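Universal stress protein (Pseudomonas aeruginosa UCBPP-PA14, PDB 7MQ5) is of unknown function but belongs to the universal stress protein family, whose members commonly take part in bacterial stress responses. Local coordinates at residues Ala106-Asp111 with Val123-Thr128; Arg205-Glu210 with Glu216-Glu221; Val262-Leu267 with Val271-Pro276. All coordinates share one frame; numbering follows the deposited sequence. Where two conformers were deposited one is given.

Contact 1. Residues Ala106-Asp111 with Val123-Thr128; sequences AILTPD and VLMTKT
The ammonium nitrogen NZ of Lys127 reaches the backbone oxygen O of Ala106 at 2.8 Å, and two further carbonyls, those of Leu264 and Leu267, accept hydrogen bonds from the same nitrogen. The site lies in a beta-alpha-beta unit: strand 92-96 leads through a loop to helix 110-118 and on to strand 123-126, and Lys127 sits just past that last strand. Towards Ala106 the ammonium comes in within the carbonyl plane, on a lone pair, with a C=O...N angle of 135°. The chain bends at its third torsion (chi3 77°), which turns CE and NZ across to Ala106. Three carbonyl dipoles round one ammonium would probably favour its charged form. Next to the ammonium, the lysine and Leu108 side chains cross at about a right angle, CD2 of Leu108 lying 3.9 Å from CE of Lys127. Leu108 is buried, and it also packs on Trp113 and Leu116 of helix 110-118. Thr109 is the N-cap of that helix, its OG1 bonding to N of Asp112. Met125, a selenomethionine modelled in two conformers, approaches Leu108 more loosely: in the one described, its terminal methyl CE stands 4.5 Å from Leu108 CD2.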
ATOM      1  N   ALA A 106      -3.501  11.525  11.487  1.00 18.05           N
ATOM      2  CA  ALA A 106      -3.649  10.703  10.255  1.00 17.69           C
ATOM      3  C   ALA A 106      -3.000  11.348   9.018  1.00 16.14           C
ATOM      4  O   ALA A 106      -2.815  10.644   8.024  1.00 15.26           O
ATOM      5  CB  ALA A 106      -5.106  10.407   9.996  1.00 18.78           C
ATOM      6  N   ILE A 107      -2.597  12.617   9.121  0.70 17.04           N
ATOM      7  CA  ILE A 107      -2.026  13.376   7.968  0.70 17.87           C
ATOM      8  C   ILE A 107      -0.608  12.888   7.641  0.70 15.67           C
ATOM      9  O   ILE A 107       0.266  12.948   8.535  0.70 16.26           O
ATOM     10  CB  ILE A 107      -2.037  14.883   8.293  0.70 21.01           C
ATOM     11  CG1 ILE A 107      -3.432  15.378   8.687  0.70 24.05           C
ATOM     12  CG2 ILE A 107      -1.451  15.689   7.145  0.70 21.90           C
ATOM     13  CD1 ILE A 107      -4.480  15.201   7.615  0.70 24.49           C
ATOM     14  N   LEU A 108      -0.366  12.479   6.393  1.00 15.65           N
ATOM     15  CA  LEU A 108       1.001  12.053   6.000  1.00 15.55           C
ATOM     16  C   LEU A 108       1.899  13.291   5.898  1.00 17.13           C
ATOM     17  O   LEU A 108       1.408  14.393   5.582  1.00 18.23           O
ATOM     18  CB  LEU A 108       0.966  11.322   4.656  1.00 16.53           C
ATOM     19  CG  LEU A 108       0.066  10.097   4.557  1.00 17.73           C
ATOM     20  CD1 LEU A 108       0.282   9.422   3.212  1.00 19.11           C
ATOM     21  CD2 LEU A 108       0.295   9.110   5.694  1.00 19.53           C
ATOM     22  N   THR A 109       3.192  13.098   6.119  1.00 16.19           N
ATOM     23  CA  THR A 109       4.136  14.232   6.000  1.00 16.95           C
ATOM     24  C   THR A 109       4.355  14.590   4.534  1.00 15.54           C
ATOM     25  O   THR A 109       4.142  13.778   3.636  1.00 14.97           O
ATOM     26  CB  THR A 109       5.488  13.902   6.632  1.00 18.24           C
ATOM     27  OG1 THR A 109       6.176  12.962   5.800  1.00 18.40           O
ATOM     28  CG2 THR A 109       5.345  13.386   8.048  1.00 20.03           C
ATOM     29  N   PRO A 110       4.802  15.825   4.235  1.00 16.49           N
ATOM     30  CA  PRO A 110       5.120  16.183   2.857  1.00 17.13           C
ATOM     31  C   PRO A 110       6.144  15.220   2.231  1.00 15.78           C
ATOM     32  O   PRO A 110       6.012  14.905   1.069  1.00 16.19           O
ATOM     33  CB  PRO A 110       5.656  17.613   3.009  1.00 19.61           C
ATOM     34  CG  PRO A 110       4.914  18.154   4.204  1.00 20.54           C
ATOM     35  CD  PRO A 110       4.845  16.982   5.153  1.00 18.63           C
ATOM     36  N   ASP A 111       7.116  14.742   3.009  1.00 15.53           N
ATOM     37  CA  ASP A 111       8.126  13.829   2.410  1.00 16.12           C
ATOM     38  C   ASP A 111       7.466  12.471   2.112  1.00 14.63           C
ATOM     39  O   ASP A 111       7.800  11.866   1.084  1.00 15.30           O
ATOM     40  CB  ASP A 111       9.373  13.703   3.280  1.00 18.54           C
ATOM     41  CG  ASP A 111      10.511  13.029   2.533  1.00 21.34           C
ATOM     42  OD1 ASP A 111      11.169  13.706   1.701  1.00 25.60           O
ATOM     43  OD2 ASP A 111      10.656  11.823   2.713  1.00 26.07           O
ATOM     44  N   VAL A 123       3.853   0.697  -2.344  1.00  8.37           N
ATOM     45  CA  VAL A 123       4.336   1.247  -1.055  1.00  8.28           C
ATOM     46  C   VAL A 123       3.321   0.901   0.027  1.00  7.87           C
ATOM     47  O   VAL A 123       2.128   1.210  -0.143  1.00  8.86           O
ATOM     48  CB  VAL A 123       4.538   2.768  -1.100  1.00  8.67           C
ATOM     49  CG1 VAL A 123       4.989   3.279   0.259  1.00  9.83           C
ATOM     50  CG2 VAL A 123       5.534   3.169  -2.178  1.00  9.75           C
ATOM     51  N   LEU A 124       3.794   0.269   1.095  1.00  7.97           N
ATOM     52  CA  LEU A 124       2.978   0.007   2.294  1.00  8.34           C
ATOM     53  C   LEU A 124       3.351   1.047   3.343  1.00  8.08           C
ATOM     54  O   LEU A 124       4.480   1.051   3.839  1.00  9.59           O
ATOM     55  CB  LEU A 124       3.264  -1.402   2.810  1.00  8.66           C
ATOM     56  CG  LEU A 124       2.572  -1.774   4.116  1.00  9.96           C
ATOM     57  CD1 LEU A 124       1.053  -1.732   3.983  1.00 11.21           C
ATOM     58  CD2 LEU A 124       3.041  -3.140   4.584  1.00 11.22           C
HETATM   59  N   MSE A 125       2.418   1.957   3.616  1.00  8.72           N
HETATM   60  CA  MSE A 125       2.558   2.947   4.666  0.55  9.97           C
HETATM   61  C   MSE A 125       1.876   2.387   5.905  1.00  9.68           C
HETATM   62  O   MSE A 125       0.659   2.195   5.888  1.00 10.83           O
HETATM   63  CB  MSE A 125       1.854   4.249   4.280  0.55 12.08           C
HETATM   64  CG  MSE A 125       2.454   4.963   3.094  0.55 13.58           C
HETATM   65 SE   MSE A 125       4.278   5.590   3.419  0.55 13.84          SE
HETATM   66  CE  MSE A 125       3.950   6.605   5.071  0.55 17.48           C
ATOM     67  N   THR A 126       2.646   2.081   6.952  1.00  9.88           N
ATOM     68  CA  THR A 126       2.028   1.524   8.150  1.00 10.96           C
ATOM     69  C   THR A 126       1.522   2.675   9.022  1.00 11.72           C
ATOM     70  O   THR A 126       2.284   3.615   9.279  1.00 13.52           O
ATOM     71  CB  THR A 126       2.944   0.531   8.882  1.00 12.06           C
ATOM     72  OG1 THR A 126       3.970   1.193   9.625  1.00 15.82           O
ATOM     73  CG2 THR A 126       3.585  -0.470   7.946  1.00 13.34           C
ATOM     74  N   LYS A 127       0.258   2.600   9.445  1.00 10.97           N
ATOM     75  CA  LYS A 127      -0.348   3.700  10.234  1.00 12.00           C
ATOM     76  C   LYS A 127      -0.904   3.219  11.573  1.00 13.37           C
ATOM     77  O   LYS A 127      -1.315   4.083  12.367  1.00 16.76           O
ATOM     78  CB  LYS A 127      -1.456   4.391   9.438  1.00 11.92           C
ATOM     79  CG  LYS A 127      -1.019   4.961   8.093  1.00 11.51           C
ATOM     80  CD  LYS A 127      -2.073   5.811   7.417  1.00 11.95           C
ATOM     81  CE  LYS A 127      -2.182   7.186   8.031  1.00 12.69           C
ATOM     82  NZ  LYS A 127      -3.261   7.990   7.407  1.00 12.91           N
ATOM     83  N   THR A 128      -0.954   1.913  11.808  1.00 12.90           N
ATOM     84  CA  THR A 128      -1.505   1.385  13.077  1.00 13.92           C
ATOM     85  C   THR A 128      -0.508   0.392  13.666  1.00 13.65           C
ATOM     86  O   THR A 128       0.252  -0.212  12.902  1.00 14.99           O
ATOM     87  CB  THR A 128      -2.882   0.734  12.873  1.00 13.61           C
ATOM     88  OG1 THR A 128      -3.367   0.300  14.146  1.00 14.80           O
ATOM     89  CG2 THR A 128      -2.862  -0.439  11.913  1.00 13.67           C
TER

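Contact 2. Residues Arg205-Glu210 with Glu216-Glu221; sequences RTFQAE and EQLHIE
Leu218 points from strand 218-222 at helix 193-211 and divides its two methyls between neighbouring helix residues: CD1 goes to the ring of Phe207, CD2 to the aliphatic base of Gln208. The helix links the parallel strands 171-178 and 218-222, a beta-alpha-beta crossover at the edge of the sheet. The ring meets the methyl obliquely, with CE2 of Phe207 4.0 Å from CD1 of Leu218, and the two side chains are likewise set at a slant to one another. Phe207 leaves the helix with CG opposite the backbone N (chi1 178°), which directs the ring towards the strand. The ring also meets that of Tyr211, one helical turn on, with the planes about 40° apart.

Gln208 offers carbon here and keeps its amide for other partners. Its CB lies 4.2 Å from CD2 of Leu218, while the extended chain carries the amide on past the leucine. There NE2 bonds to Asp215 OD1 and to the carbonyl of Phe213, both in the turn that joins helix to strand. OE1 takes a weak bond from NH1 of Arg205, 3.0 Å long and bent to 135° at the hydrogen.

Leu218 also touches Cys204 of the helix and Val174 of strand 171-178; further along, Ile220 meets the helix at Tyr200 and Cys204. Between the two segments, therefore, the attachment is apolar and rests on van der Waals contact; the glutamine's polar bonds instead tie the helix to the turn that follows it.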
ATOM      1  N   ARG A 205     -22.738  -7.676 -10.454  1.00 20.15           N
ATOM      2  CA  ARG A 205     -22.955  -9.144 -10.342  1.00 22.24           C
ATOM      3  C   ARG A 205     -21.827  -9.897 -11.057  1.00 19.80           C
ATOM      4  O   ARG A 205     -21.396 -10.934 -10.530  1.00 20.36           O
ATOM      5  CB  ARG A 205     -24.340  -9.537 -10.860  1.00 24.75           C
ATOM      6  CG  ARG A 205     -25.490  -9.037  -9.995  1.00 30.52           C
ATOM      7  CD  ARG A 205     -25.418  -9.513  -8.553  1.00 36.08           C
ATOM      8  NE  ARG A 205     -26.565  -9.079  -7.762  1.00 45.01           N
ATOM      9  CZ  ARG A 205     -26.707  -9.278  -6.453  1.00 51.29           C
ATOM     10  NH1 ARG A 205     -25.769  -9.904  -5.760  1.00 54.25           N
ATOM     11  NH2 ARG A 205     -27.792  -8.841  -5.836  1.00 60.14           N
ATOM     12  N   THR A 206     -21.352  -9.380 -12.189  1.00 20.06           N
ATOM     13  CA  THR A 206     -20.239 -10.044 -12.913  1.00 20.24           C
ATOM     14  C   THR A 206     -18.979 -10.006 -12.041  1.00 19.20           C
ATOM     15  O   THR A 206     -18.286 -11.044 -11.940  1.00 20.22           O
ATOM     16  CB  THR A 206     -20.008  -9.386 -14.274  1.00 24.09           C
ATOM     17  OG1 THR A 206     -21.186  -9.642 -15.036  1.00 25.39           O
ATOM     18  CG2 THR A 206     -18.791  -9.926 -14.992  1.00 25.61           C
ATOM     19  N   PHE A 207     -18.693  -8.848 -11.441  1.00 18.49           N
ATOM     20  CA  PHE A 207     -17.515  -8.707 -10.553  1.00 18.92           C
ATOM     21  C   PHE A 207     -17.589  -9.714  -9.402  1.00 17.88           C
ATOM     22  O   PHE A 207     -16.585 -10.375  -9.097  1.00 18.16           O
ATOM     23  CB  PHE A 207     -17.454  -7.276 -10.018  1.00 20.31           C
ATOM     24  CG  PHE A 207     -16.319  -7.018  -9.063  1.00 20.97           C
ATOM     25  CD1 PHE A 207     -15.093  -6.584  -9.531  1.00 21.81           C
ATOM     26  CD2 PHE A 207     -16.485  -7.203  -7.700  1.00 22.55           C
ATOM     27  CE1 PHE A 207     -14.054  -6.330  -8.650  1.00 22.79           C
ATOM     28  CE2 PHE A 207     -15.443  -6.957  -6.820  1.00 24.34           C
ATOM     29  CZ  PHE A 207     -14.228  -6.535  -7.300  1.00 23.85           C
ATOM     30  N   GLN A 208     -18.776  -9.878  -8.829  1.00 18.08           N
ATOM     31  CA  GLN A 208     -18.965 -10.784  -7.672  1.00 18.44           C
ATOM     32  C   GLN A 208     -18.686 -12.241  -8.069  1.00 18.87           C
ATOM     33  O   GLN A 208     -18.065 -12.966  -7.269  1.00 19.30           O
ATOM     34  CB  GLN A 208     -20.370 -10.578  -7.117  1.00 22.09           C
ATOM     35  CG  GLN A 208     -20.615 -11.307  -5.817  1.00 26.29           C
ATOM     36  CD  GLN A 208     -21.909 -10.893  -5.165  1.00 27.03           C
ATOM     37  OE1 GLN A 208     -22.735 -10.202  -5.755  1.00 30.25           O
ATOM     38  NE2 GLN A 208     -22.096 -11.326  -3.931  1.00 26.98           N
ATOM     39  N   ALA A 209     -19.141 -12.664  -9.248  1.00 18.57           N
ATOM     40  CA  ALA A 209     -18.883 -14.048  -9.706  1.00 19.09           C
ATOM     41  C   ALA A 209     -17.406 -14.213 -10.081  1.00 16.56           C
ATOM     42  O   ALA A 209     -16.787 -15.202  -9.660  1.00 18.14           O
ATOM     43  CB  ALA A 209     -19.776 -14.382 -10.873  1.00 19.78           C
ATOM     44  N   GLU A 210     -16.860 -13.252 -10.830  1.00 16.63           N
ATOM     45  CA  GLU A 210     -15.453 -13.343 -11.294  1.00 15.65           C
ATOM     46  C   GLU A 210     -14.529 -13.491 -10.086  1.00 15.61           C
ATOM     47  O   GLU A 210     -13.603 -14.332 -10.122  1.00 14.92           O
ATOM     48  CB  GLU A 210     -15.074 -12.095 -12.092  1.00 16.81           C
ATOM     49  CG  GLU A 210     -13.642 -12.113 -12.594  1.00 18.28           C
ATOM     50  CD  GLU A 210     -13.298 -10.990 -13.555  1.00 21.55           C
ATOM     51  OE1 GLU A 210     -14.182 -10.164 -13.824  1.00 26.39           O
ATOM     52  OE2 GLU A 210     -12.161 -10.965 -14.037  1.00 25.51           O
ATOM     53  N   GLU A 216     -21.879 -10.360   1.839  0.50 20.67           N
ATOM     54  CA  GLU A 216     -21.384  -9.838   3.147  0.50 22.91           C
ATOM     55  C   GLU A 216     -19.967  -9.251   3.020  0.50 21.12           C
ATOM     56  O   GLU A 216     -19.607  -8.407   3.863  0.50 23.73           O
ATOM     57  CB  GLU A 216     -21.451 -10.955   4.193  0.50 25.12           C
ATOM     58  CG  GLU A 216     -22.871 -11.361   4.586  0.50 27.80           C
ATOM     59  CD  GLU A 216     -23.718 -12.101   3.554  0.50 28.97           C
ATOM     60  OE1 GLU A 216     -23.155 -12.889   2.753  0.50 23.20           O
ATOM     61  OE2 GLU A 216     -24.959 -11.909   3.571  0.50 31.98           O
ATOM     62  N   GLN A 217     -19.193  -9.688   2.024  1.00 17.81           N
ATOM     63  CA  GLN A 217     -17.823  -9.186   1.739  1.00 16.73           C
ATOM     64  C   GLN A 217     -17.830  -7.951   0.841  1.00 15.17           C
ATOM     65  O   GLN A 217     -16.867  -7.188   0.912  1.00 16.08           O
ATOM     66  CB  GLN A 217     -17.008 -10.239   0.991  1.00 18.00           C
ATOM     67  CG  GLN A 217     -16.524 -11.376   1.862  1.00 19.95           C
ATOM     68  CD  GLN A 217     -15.767 -12.352   1.001  1.00 21.62           C
ATOM     69  OE1 GLN A 217     -16.335 -12.991   0.112  1.00 21.85           O
ATOM     70  NE2 GLN A 217     -14.468 -12.452   1.249  1.00 22.36           N
ATOM     71  N   LEU A 218     -18.832  -7.813  -0.023  1.00 17.19           N
ATOM     72  CA  LEU A 218     -18.839  -6.728  -1.038  1.00 18.12           C
ATOM     73  C   LEU A 218     -19.759  -5.595  -0.573  1.00 17.85           C
ATOM     74  O   LEU A 218     -20.972  -5.814  -0.452  1.00 24.44           O
ATOM     75  CB  LEU A 218     -19.293  -7.330  -2.377  1.00 22.23           C
ATOM     76  CG  LEU A 218     -19.213  -6.415  -3.600  1.00 24.65           C
ATOM     77  CD1 LEU A 218     -17.822  -5.832  -3.783  1.00 25.20           C
ATOM     78  CD2 LEU A 218     -19.631  -7.171  -4.853  1.00 30.48           C
ATOM     79  N   HIS A 219     -19.173  -4.439  -0.284  1.00 15.42           N
ATOM     80  CA  HIS A 219     -19.892  -3.213   0.141  1.00 16.11           C
ATOM     81  C   HIS A 219     -20.090  -2.348  -1.103  1.00 16.67           C
ATOM     82  O   HIS A 219     -19.105  -1.768  -1.569  1.00 16.95           O
ATOM     83  CB  HIS A 219     -19.087  -2.473   1.225  1.00 16.37           C
ATOM     84  CG  HIS A 219     -18.849  -3.272   2.462  1.00 18.38           C
ATOM     85  ND1 HIS A 219     -19.509  -3.011   3.644  1.00 21.43           N
ATOM     86  CD2 HIS A 219     -18.024  -4.314   2.707  1.00 20.23           C
ATOM     87  CE1 HIS A 219     -19.104  -3.865   4.566  1.00 23.38           C
ATOM     88  NE2 HIS A 219     -18.208  -4.682   4.010  1.00 22.54           N
ATOM     89  N   ILE A 220     -21.299  -2.347  -1.658  1.00 17.40           N
ATOM     90  CA  ILE A 220     -21.624  -1.533  -2.864  1.00 18.33           C
ATOM     91  C   ILE A 220     -22.338  -0.287  -2.351  1.00 20.50           C
ATOM     92  O   ILE A 220     -23.468  -0.418  -1.869  1.00 24.87           O
ATOM     93  CB  ILE A 220     -22.485  -2.339  -3.856  1.00 22.86           C
ATOM     94  CG1 ILE A 220     -21.801  -3.652  -4.244  1.00 24.86           C
ATOM     95  CG2 ILE A 220     -22.849  -1.499  -5.072  1.00 27.63           C
ATOM     96  CD1 ILE A 220     -20.444  -3.472  -4.878  1.00 27.45           C
ATOM     97  N   GLU A 221     -21.666   0.859  -2.447  1.00 20.07           N
ATOM     98  CA  GLU A 221     -22.158   2.126  -1.856  1.00 23.39           C
ATOM     99  C   GLU A 221     -22.194   3.222  -2.921  1.00 24.09           C
ATOM    100  O   GLU A 221     -21.344   3.209  -3.835  1.00 25.98           O
ATOM    101  CB  GLU A 221     -21.218   2.556  -0.729  1.00 27.24           C
ATOM    102  CG  GLU A 221     -20.993   1.510   0.350  1.00 31.66           C
ATOM    103  CD  GLU A 221     -22.098   1.367   1.376  1.00 37.64           C
ATOM    104  OE1 GLU A 221     -21.863   0.676   2.387  1.00 40.93           O
ATOM    105  OE2 GLU A 221     -23.178   1.959   1.177  1.00 38.46           O
TER

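Contact 3. Residues Val262-Leu267 with Val271-Pro276; sequences VVLDTL and VLVLKP
Leu264 and Leu267, at the end of helix 258-264 and just beyond it, fit their methyls against two valines of strand 270-274. Helix and strand are consecutive parts of the beta-alpha-beta unit that begins with strand 240-244. Val271 and Val273, alternate residues of the strand, both point towards the helix, and the end of Leu264 settles between them. Its CD2 lies 3.6 Å from CG1 of Val271 and 3.8 Å from CG2 of Val273, so a single methyl fills the dip between two branched side chains. CD1, the other branch, leans on Val273 alone of the pair. The first torsion of Leu264 is displaced from a staggered value, at -91°.

Val271 is in turn a bump wedged between two leucines. While CG1 faces Leu264, CG2 is turned to Leu267, whose side chain crosses that of the valine at about a right angle. From the adjacent strand 240-244, Ile243 touches both Leu264 and Val271, and Ala233 of helix 225-236 touches Leu267.

Around Thr266 and Leu267 the chain is tied by backbone and side-chain bonds: the carbonyl of Val263 accepts from N of both Thr266 and Leu267, and Thr266 OG1 donates to O of Val262 from above the carbonyl plane. Leu267 CD1 comes to 3.6 Å from Val271 CG2.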
ATOM      1  N   VAL A 262      -7.159  12.149  -0.292  1.00 14.35           N
ATOM      2  CA  VAL A 262      -8.008  12.284   0.923  1.00 15.15           C
ATOM      3  C   VAL A 262      -7.950  10.996   1.751  1.00 14.69           C
ATOM      4  O   VAL A 262      -7.766  11.077   2.972  1.00 16.52           O
ATOM      5  CB  VAL A 262      -9.454  12.648   0.542  1.00 17.29           C
ATOM      6  CG1 VAL A 262     -10.364  12.643   1.760  1.00 19.33           C
ATOM      7  CG2 VAL A 262      -9.521  13.990  -0.177  1.00 19.60           C
ATOM      8  N   VAL A 263      -8.108   9.838   1.116  1.00 13.52           N
ATOM      9  CA  VAL A 263      -8.124   8.555   1.871  1.00 13.85           C
ATOM     10  C   VAL A 263      -6.794   8.355   2.623  1.00 12.71           C
ATOM     11  O   VAL A 263      -6.809   7.960   3.801  1.00 14.12           O
ATOM     12  CB  VAL A 263      -8.456   7.408   0.895  1.00 17.54           C
ATOM     13  CG1 VAL A 263      -8.244   6.035   1.497  1.00 21.42           C
ATOM     14  CG2 VAL A 263      -9.862   7.568   0.341  1.00 17.70           C
ATOM     15  N   LEU A 264      -5.666   8.609   1.972  1.00 12.61           N
ATOM     16  CA  LEU A 264      -4.352   8.370   2.627  1.00 12.89           C
ATOM     17  C   LEU A 264      -4.157   9.264   3.852  1.00 14.15           C
ATOM     18  O   LEU A 264      -3.458   8.837   4.776  1.00 14.46           O
ATOM     19  CB  LEU A 264      -3.239   8.594   1.598  1.00 13.59           C
ATOM     20  CG  LEU A 264      -2.837   7.341   0.830  1.00 16.41           C
ATOM     21  CD1 LEU A 264      -2.186   7.676  -0.509  1.00 17.69           C
ATOM     22  CD2 LEU A 264      -1.941   6.465   1.695  1.00 16.84           C
ATOM     23  N   ASP A 265      -4.753  10.452   3.844  1.00 13.32           N
ATOM     24  CA  ASP A 265      -4.630  11.414   4.969  1.00 14.68           C
ATOM     25  C   ASP A 265      -5.721  11.182   6.023  1.00 15.53           C
ATOM     26  O   ASP A 265      -5.708  11.918   7.017  1.00 17.65           O
ATOM     27  CB  ASP A 265      -4.715  12.859   4.465  1.00 16.72           C
ATOM     28  CG  ASP A 265      -3.387  13.492   4.065  1.00 20.07           C
ATOM     29  OD1 ASP A 265      -2.323  12.851   4.260  1.00 19.96           O
ATOM     30  OD2 ASP A 265      -3.425  14.631   3.563  1.00 24.59           O
ATOM     31  N   THR A 266      -6.603  10.193   5.826  1.00 14.60           N
ATOM     32  CA  THR A 266      -7.764   9.968   6.733  1.00 15.63           C
ATOM     33  C   THR A 266      -7.724   8.570   7.359  1.00 14.46           C
ATOM     34  O   THR A 266      -8.104   8.415   8.516  1.00 15.18           O
ATOM     35  CB  THR A 266      -9.097  10.144   5.979  1.00 18.77           C
ATOM     36  OG1 THR A 266      -9.094  11.430   5.359  1.00 21.84           O
ATOM     37  CG2 THR A 266     -10.320  10.007   6.859  1.00 19.25           C
ATOM     38  N   LEU A 267      -7.307   7.570   6.598  1.00 12.98           N
ATOM     39  CA  LEU A 267      -7.355   6.182   7.113  1.00 12.31           C
ATOM     40  C   LEU A 267      -6.491   6.029   8.360  1.00 12.34           C
ATOM     41  O   LEU A 267      -5.400   6.647   8.443  1.00 13.88           O
ATOM     42  CB  LEU A 267      -6.857   5.225   6.032  1.00 12.36           C
ATOM     43  CG  LEU A 267      -7.807   4.995   4.855  1.00 12.51           C
ATOM     44  CD1 LEU A 267      -7.077   4.240   3.759  1.00 13.81           C
ATOM     45  CD2 LEU A 267      -9.056   4.233   5.277  1.00 13.92           C
ATOM     46  N   VAL A 271      -1.905   1.342   4.852  1.00  8.97           N
ATOM     47  CA  VAL A 271      -2.395   1.543   3.469  1.00  9.23           C
ATOM     48  C   VAL A 271      -1.351   1.006   2.491  1.00  8.57           C
ATOM     49  O   VAL A 271      -0.177   1.423   2.552  1.00  9.28           O
ATOM     50  CB  VAL A 271      -2.732   3.019   3.167  1.00 10.26           C
ATOM     51  CG1 VAL A 271      -3.466   3.157   1.834  1.00 11.68           C
ATOM     52  CG2 VAL A 271      -3.553   3.666   4.275  1.00 12.31           C
ATOM     53  N   LEU A 272      -1.780   0.098   1.622  1.00  8.42           N
ATOM     54  CA  LEU A 272      -0.940  -0.382   0.506  1.00  8.28           C
ATOM     55  C   LEU A 272      -1.370   0.396  -0.733  1.00  8.16           C
ATOM     56  O   LEU A 272      -2.554   0.294  -1.127  1.00  9.30           O
ATOM     57  CB  LEU A 272      -1.111  -1.885   0.305  1.00  8.56           C
ATOM     58  CG  LEU A 272      -0.305  -2.463  -0.850  1.00  9.08           C
ATOM     59  CD1 LEU A 272       1.184  -2.293  -0.627  1.00  9.97           C
ATOM     60  CD2 LEU A 272      -0.646  -3.918  -1.098  1.00 10.52           C
ATOM     61  N   VAL A 273      -0.453   1.166  -1.292  1.00  8.16           N
ATOM     62  CA  VAL A 273      -0.741   2.055  -2.444  1.00  8.95           C
ATOM     63  C   VAL A 273      -0.161   1.447  -3.722  1.00  9.03           C
ATOM     64  O   VAL A 273       1.067   1.276  -3.818  1.00  9.09           O
ATOM     65  CB  VAL A 273      -0.160   3.450  -2.174  1.00  9.65           C
ATOM     66  CG1 VAL A 273      -0.446   4.380  -3.338  1.00 10.99           C
ATOM     67  CG2 VAL A 273      -0.690   4.022  -0.868  1.00 11.24           C
ATOM     68  N   LEU A 274      -1.052   1.121  -4.652  1.00  9.32           N
ATOM     69  CA  LEU A 274      -0.688   0.560  -5.963  1.00  9.77           C
ATOM     70  C   LEU A 274      -0.912   1.620  -7.039  1.00 10.00           C
ATOM     71  O   LEU A 274      -1.763   2.495  -6.849  1.00 11.93           O
ATOM     72  CB  LEU A 274      -1.545  -0.676  -6.238  1.00 10.41           C
ATOM     73  CG  LEU A 274      -1.485  -1.750  -5.160  1.00 10.92           C
ATOM     74  CD1 LEU A 274      -2.400  -2.904  -5.509  1.00 13.46           C
ATOM     75  CD2 LEU A 274      -0.065  -2.240  -4.944  1.00 12.52           C
ATOM     76  N   LYS A 275      -0.168   1.518  -8.126  1.00 10.39           N
ATOM     77  CA  LYS A 275      -0.321   2.448  -9.263  1.00 11.07           C
ATOM     78  C   LYS A 275      -0.589   1.656 -10.529  1.00 12.62           C
ATOM     79  O   LYS A 275      -0.217   0.490 -10.625  1.00 13.41           O
ATOM     80  CB  LYS A 275       0.929   3.302  -9.458  1.00 11.58           C
ATOM     81  CG  LYS A 275       1.337   4.140  -8.255  1.00 11.25           C
ATOM     82  CD  LYS A 275       2.455   5.092  -8.585  1.00 12.35           C
ATOM     83  CE  LYS A 275       2.868   5.991  -7.433  1.00 12.30           C
ATOM     84  NZ  LYS A 275       3.710   5.311  -6.416  1.00 11.40           N
ATOM     85  N   PRO A 276      -1.243   2.280 -11.532  1.00 13.18           N
ATOM     86  CA  PRO A 276      -1.451   1.624 -12.819  1.00 14.19           C
ATOM     87  C   PRO A 276      -0.112   1.224 -13.447  1.00 14.78           C
ATOM     88  O   PRO A 276       0.869   1.925 -13.284  1.00 14.52           O
ATOM     89  CB  PRO A 276      -2.135   2.699 -13.673  1.00 15.54           C
ATOM     90  CG  PRO A 276      -2.799   3.604 -12.672  1.00 15.63           C
ATOM     91  CD  PRO A 276      -1.863   3.610 -11.484  1.00 13.05           C
TER

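In the fold
All three contacts reach one mixed sheet, but at different depths. Contacts 1 and 3 sit near the centre of the folded chain, centres 9 Å apart, on the neighbouring antiparallel strands 123-126 and 270-274. They touch through the lysine of contact 1, which bridges the end of strand 123-126 to the end of helix 258-264, beside the strands' own backbone pairing. Contact 3 is wholly buried and aliphatic, whereas contact 1 is partly buried and adds a charged group held by carbonyls. Contact 2 lies about 21 Å from contact 3, centre to centre, on an outermost strand; its buried leucine and phenylalanine adjoin polar groups nearer the surface.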